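Local coordinates for protein transcriptional regulator, LacI family (Arthrobacter sp., PDB 4RKQ) that probably represses transcription as a LacI-type regulator, its periplasmic-binding-protein-like domain sensing a sugar or related small effector, at residues Q129-A139 with S165-E173. Residues are numbered along the deposited sequence; the frame is centred on the assembly and turned at random.
Sequences QHIAYLEAGSA and SWSLIVAEE
With chi1 at 175° in Tyr133 and -178° in Leu168, both side chains swing CG away from their backbone nitrogens and run side by side, Leu168 CD1 meeting the phenol ring at its edge, in plane, 3.7 Å from Tyr133 CD2. The same methyl also touches Glu135 CB, while Trp166 CZ3 reaches Tyr133 CB; helix 150-161 covers this face. On the other face Leu134 CD1 lies 4.0 Å from Ala171 CB and also against Ile169 CG2, beneath helices 175-188 and 200-212. Between the faces, six backbone bonds join parallel strands 131-136 and 166-171, from Ser167 N to Ile131 O through the nearly straight Ile169 N to Tyr133 O (2.9 Å, 175°) to Gly137 N on Ala171 O (2.8 Å), where the donor stands above the carbonyl plane. Val170 CG1 presses on Gly137 C (3.2 Å). A water links Ile131 O to Ser167 OG; Ile131 N is buried without a partner. These neighbours belong to a beta-alpha-beta unit whose crossover carries helix 150-161, with 166-171 at the sheet edge within this chain. Backbone pairing thus dominates, flanked by largely apolar packing; donors converging on buried Glu135 (OE1 from Thr149 OG1 and, weakly, Tyr133 OH and Ala136 N; OE2 weakly from Cys148 N) probably steady its charge.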
ATOM      1  N   GLN A 129       9.823  29.769  12.152  1.00 24.55           N
ATOM      2  CA  GLN A 129      10.443  30.930  11.538  1.00 28.55           C
ATOM      3  C   GLN A 129      11.126  30.572  10.251  1.00 25.84           C
ATOM      4  O   GLN A 129      11.390  31.454   9.460  1.00 27.66           O
ATOM      5  CB  GLN A 129      11.505  31.553  12.484  1.00 23.60           C
ATOM      6  CG  GLN A 129      11.007  31.841  13.884  1.00 32.23           C
ATOM      7  CD  GLN A 129       9.984  32.969  13.930  1.00 31.26           C
ATOM      8  OE1 GLN A 129      10.209  34.051  13.386  1.00 45.26           O
ATOM      9  NE2 GLN A 129       8.857  32.711  14.558  1.00 48.17           N
ATOM     10  N   HIS A 130      11.445  29.295  10.025  1.00 21.86           N
ATOM     11  CA  HIS A 130      12.253  28.946   8.858  1.00 19.10           C
ATOM     12  C   HIS A 130      11.625  27.746   8.156  1.00 30.72           C
ATOM     13  O   HIS A 130      11.940  26.602   8.439  1.00 25.41           O
ATOM     14  CB  HIS A 130      13.684  28.652   9.227  1.00 24.82           C
ATOM     15  CG  HIS A 130      14.399  29.816   9.835  1.00 39.13           C
ATOM     16  ND1 HIS A 130      14.970  30.811   9.076  1.00 42.68           N
ATOM     17  CD2 HIS A 130      14.627  30.150  11.129  1.00 39.37           C
ATOM     18  CE1 HIS A 130      15.539  31.698   9.872  1.00 44.41           C
ATOM     19  NE2 HIS A 130      15.338  31.324  11.123  1.00 64.71           N
ATOM     20  N   ILE A 131      10.707  28.031   7.255  1.00 23.79           N
ATOM     21  CA  ILE A 131       9.842  26.982   6.676  1.00 27.66           C
ATOM     22  C   ILE A 131      10.415  26.429   5.381  1.00 26.04           C
ATOM     23  O   ILE A 131      11.051  27.162   4.627  1.00 22.38           O
ATOM     24  CB  ILE A 131       8.433  27.548   6.450  1.00 25.06           C
ATOM     25  CG1 ILE A 131       7.836  27.846   7.817  1.00 27.98           C
ATOM     26  CG2 ILE A 131       7.548  26.547   5.706  1.00 25.89           C
ATOM     27  CD1 ILE A 131       6.491  28.529   7.814  1.00 33.86           C
ATOM     28  N   ALA A 132      10.200  25.143   5.093  1.00 24.23           N
ATOM     29  CA  ALA A 132      10.625  24.591   3.799  1.00 22.57           C
ATOM     30  C   ALA A 132       9.485  23.784   3.223  1.00 19.60           C
ATOM     31  O   ALA A 132       8.704  23.224   3.977  1.00 21.70           O
ATOM     32  CB  ALA A 132      11.862  23.748   3.944  1.00 21.67           C
ATOM     33  N   TYR A 133       9.334  23.824   1.899  1.00 21.87           N
ATOM     34  CA  TYR A 133       8.306  23.021   1.204  1.00 16.76           C
ATOM     35  C   TYR A 133       9.087  22.064   0.350  1.00 20.13           C
ATOM     36  O   TYR A 133       9.967  22.473  -0.368  1.00 23.48           O
ATOM     37  CB  TYR A 133       7.383  23.859   0.308  1.00 20.99           C
ATOM     38  CG  TYR A 133       6.435  22.978  -0.484  1.00 24.97           C
ATOM     39  CD1 TYR A 133       5.446  22.245   0.146  1.00 30.93           C
ATOM     40  CD2 TYR A 133       6.575  22.846  -1.860  1.00 25.53           C
ATOM     41  CE1 TYR A 133       4.598  21.405  -0.582  1.00 32.29           C
ATOM     42  CE2 TYR A 133       5.731  22.033  -2.591  1.00 27.62           C
ATOM     43  CZ  TYR A 133       4.751  21.319  -1.962  1.00 41.98           C
ATOM     44  OH  TYR A 133       3.943  20.507  -2.733  1.00 38.68           O
ATOM     45  N   LEU A 134       8.766  20.790   0.455  1.00 18.84           N
ATOM     46  CA  LEU A 134       9.430  19.783  -0.320  1.00 19.05           C
ATOM     47  C   LEU A 134       8.464  19.350  -1.423  1.00 25.69           C
ATOM     48  O   LEU A 134       7.431  18.778  -1.165  1.00 21.01           O
ATOM     49  CB  LEU A 134       9.817  18.615   0.586  1.00 23.36           C
ATOM     50  CG  LEU A 134      10.209  17.345  -0.172  1.00 26.37           C
ATOM     51  CD1 LEU A 134      11.416  17.576  -1.062  1.00 22.87           C
ATOM     52  CD2 LEU A 134      10.437  16.256   0.843  1.00 24.51           C
ATOM     53  N   GLU A 135       8.877  19.571  -2.656  1.00 19.51           N
ATOM     54  CA  GLU A 135       8.039  19.420  -3.832  1.00 19.43           C
ATOM     55  C   GLU A 135       8.390  18.089  -4.488  1.00 22.64           C
ATOM     56  O   GLU A 135       9.530  17.694  -4.482  1.00 25.33           O
ATOM     57  CB  GLU A 135       8.409  20.579  -4.787  1.00 28.33           C
ATOM     58  CG  GLU A 135       7.820  20.567  -6.177  1.00 29.04           C
ATOM     59  CD  GLU A 135       6.346  20.854  -6.148  1.00 44.49           C
ATOM     60  OE1 GLU A 135       5.624  20.039  -5.548  1.00 32.25           O
ATOM     61  OE2 GLU A 135       5.911  21.880  -6.718  1.00 30.73           O
ATOM     62  N   ALA A 136       7.431  17.445  -5.135  1.00 23.07           N
ATOM     63  CA  ALA A 136       7.736  16.251  -5.935  1.00 18.21           C
ATOM     64  C   ALA A 136       8.110  16.736  -7.356  1.00 22.40           C
ATOM     65  O   ALA A 136       7.334  17.473  -7.989  1.00 25.53           O
ATOM     66  CB  ALA A 136       6.520  15.369  -5.989  1.00 20.98           C
ATOM     67  N   GLY A 137       9.273  16.350  -7.846  1.00 28.99           N
ATOM     68  CA  GLY A 137       9.669  16.725  -9.210  1.00 29.97           C
ATOM     69  C   GLY A 137      11.168  16.694  -9.395  1.00 23.63           C
ATOM     70  O   GLY A 137      11.892  16.009  -8.669  1.00 32.65           O
ATOM     71  N   SER A 138      11.629  17.488 -10.353  1.00 37.97           N
ATOM     72  CA  SER A 138      13.040  17.566 -10.757  1.00 34.90           C
ATOM     73  C   SER A 138      13.364  19.047 -10.983  1.00 40.83           C
ATOM     74  O   SER A 138      12.487  19.804 -11.375  1.00 47.05           O
ATOM     75  CB  SER A 138      13.255  16.787 -12.061  1.00 35.96           C
ATOM     76  OG  SER A 138      14.586  16.916 -12.508  1.00 71.91           O
ATOM     77  N   ALA A 139      14.602  19.471 -10.735  1.00 39.57           N
ATOM     78  CA  ALA A 139      15.027  20.843 -11.078  1.00 46.93           C
ATOM     79  C   ALA A 139      16.210  20.858 -12.066  1.00 52.35           C
ATOM     80  O   ALA A 139      16.990  21.824 -12.095  1.00 38.71           O
ATOM     81  CB  ALA A 139      15.381  21.612  -9.812  1.00 68.20           C
ATOM     82  N   SER A 165       9.814  33.840   5.110  1.00 44.19           N
ATOM     83  CA  SER A 165      11.124  33.511   4.602  1.00 55.86           C
ATOM     84  C   SER A 165      11.098  31.999   4.555  1.00 51.42           C
ATOM     85  O   SER A 165      11.003  31.327   5.602  1.00 47.61           O
ATOM     86  CB  SER A 165      12.209  34.017   5.550  1.00 76.76           C
ATOM     87  OG  SER A 165      13.491  33.726   5.044  1.00 68.14           O
ATOM     88  N   TRP A 166      11.113  31.462   3.342  1.00 34.12           N
ATOM     89  CA  TRP A 166      10.899  30.011   3.164  1.00 32.85           C
ATOM     90  C   TRP A 166      11.798  29.496   2.071  1.00 27.17           C
ATOM     91  O   TRP A 166      12.276  30.274   1.283  1.00 30.18           O
ATOM     92  CB  TRP A 166       9.420  29.717   2.857  1.00 27.11           C
ATOM     93  CG  TRP A 166       8.965  30.194   1.508  1.00 32.50           C
ATOM     94  CD1 TRP A 166       8.618  31.461   1.155  1.00 37.20           C
ATOM     95  CD2 TRP A 166       8.803  29.389   0.345  1.00 30.52           C
ATOM     96  NE1 TRP A 166       8.261  31.504  -0.167  1.00 26.07           N
ATOM     97  CE2 TRP A 166       8.364  30.236  -0.687  1.00 31.53           C
ATOM     98  CE3 TRP A 166       8.992  28.026   0.075  1.00 27.68           C
ATOM     99  CZ2 TRP A 166       8.102  29.774  -1.971  1.00 32.88           C
ATOM    100  CZ3 TRP A 166       8.730  27.568  -1.215  1.00 29.02           C
ATOM    101  CH2 TRP A 166       8.296  28.443  -2.221  1.00 39.01           C
ATOM    102  N   SER A 167      12.036  28.179   2.019  1.00 25.94           N
ATOM    103  CA  SER A 167      12.850  27.599   0.973  1.00 21.76           C
ATOM    104  C   SER A 167      12.104  26.484   0.263  1.00 30.88           C
ATOM    105  O   SER A 167      11.286  25.830   0.862  1.00 22.58           O
ATOM    106  CB  SER A 167      14.109  26.989   1.535  1.00 36.08           C
ATOM    107  OG  SER A 167      14.799  27.915   2.318  1.00 39.34           O
ATOM    108  N   LEU A 168      12.447  26.261  -0.996  1.00 29.47           N
ATOM    109  CA  LEU A 168      11.935  25.155  -1.789  1.00 28.63           C
ATOM    110  C   LEU A 168      12.975  24.053  -1.974  1.00 31.59           C
ATOM    111  O   LEU A 168      14.106  24.308  -2.379  1.00 34.17           O
ATOM    112  CB  LEU A 168      11.514  25.657  -3.157  1.00 27.57           C
ATOM    113  CG  LEU A 168      10.910  24.615  -4.108  1.00 24.27           C
ATOM    114  CD1 LEU A 168       9.553  24.148  -3.605  1.00 26.26           C
ATOM    115  CD2 LEU A 168      10.779  25.237  -5.509  1.00 43.49           C
ATOM    116  N   ILE A 169      12.549  22.818  -1.704  1.00 26.63           N
ATOM    117  CA  ILE A 169      13.328  21.601  -1.975  1.00 24.16           C
ATOM    118  C   ILE A 169      12.501  20.798  -2.967  1.00 21.24           C
ATOM    119  O   ILE A 169      11.264  20.811  -2.895  1.00 22.33           O
ATOM    120  CB  ILE A 169      13.497  20.735  -0.713  1.00 23.80           C
ATOM    121  CG1 ILE A 169      13.900  21.584   0.484  1.00 37.98           C
ATOM    122  CG2 ILE A 169      14.517  19.612  -0.944  1.00 35.44           C
ATOM    123  CD1 ILE A 169      13.705  20.850   1.781  1.00 31.34           C
ATOM    124  N   VAL A 170      13.189  20.178  -3.910  1.00 19.55           N
ATOM    125  CA  VAL A 170      12.567  19.337  -4.933  1.00 22.50           C
ATOM    126  C   VAL A 170      13.254  17.987  -4.889  1.00 25.15           C
ATOM    127  O   VAL A 170      14.446  17.905  -4.712  1.00 27.26           O
ATOM    128  CB  VAL A 170      12.700  19.957  -6.329  1.00 31.74           C
ATOM    129  CG1 VAL A 170      12.072  19.067  -7.389  1.00 37.53           C
ATOM    130  CG2 VAL A 170      12.022  21.318  -6.357  1.00 48.51           C
ATOM    131  N   ALA A 171      12.465  16.922  -4.959  1.00 24.84           N
ATOM    132  CA  ALA A 171      12.987  15.570  -5.013  1.00 24.16           C
ATOM    133  C   ALA A 171      11.965  14.687  -5.746  1.00 26.79           C
ATOM    134  O   ALA A 171      10.766  15.027  -5.847  1.00 20.40           O
ATOM    135  CB  ALA A 171      13.233  15.048  -3.593  1.00 18.85           C
ATOM    136  N   GLU A 172      12.438  13.539  -6.211  1.00 21.61           N
ATOM    137  CA  GLU A 172      11.581  12.513  -6.804  1.00 19.84           C
ATOM    138  C   GLU A 172      10.633  12.012  -5.742  1.00 18.80           C
ATOM    139  O   GLU A 172      10.981  12.001  -4.564  1.00 20.35           O
ATOM    140  CB  GLU A 172      12.453  11.343  -7.319  1.00 26.65           C
ATOM    141  CG  GLU A 172      11.851  10.488  -8.418  1.00 53.87           C
ATOM    142  CD  GLU A 172      12.527   9.129  -8.512  1.00105.32           C
ATOM    143  OE1 GLU A 172      13.719   9.028  -8.152  1.00 46.79           O
ATOM    144  OE2 GLU A 172      11.871   8.151  -8.934  1.00 60.31           O
ATOM    145  N   GLU A 173       9.449  11.564  -6.144  1.00 20.32           N
ATOM    146  CA  GLU A 173       8.373  11.303  -5.190  1.00 24.70           C
ATOM    147  C   GLU A 173       8.554   9.881  -4.584  1.00 26.17           C
ATOM    148  O   GLU A 173       7.780   8.997  -4.875  1.00 20.87           O
ATOM    149  CB  GLU A 173       7.024  11.415  -5.937  1.00 23.40           C
ATOM    150  CG  GLU A 173       5.748  11.346  -5.089  1.00 23.54           C
ATOM    151  CD  GLU A 173       4.461  11.387  -5.907  1.00 31.59           C
ATOM    152  OE1 GLU A 173       4.469  11.828  -7.068  1.00 31.79           O
ATOM    153  OE2 GLU A 173       3.410  11.013  -5.393  1.00 29.99           O
TER
HETATM  154  O   HOH W   1      14.094  30.933   6.243  1.00 42.20           O
HETATM  155  O   HOH W   2      13.665  28.120   4.979  1.00 33.34           O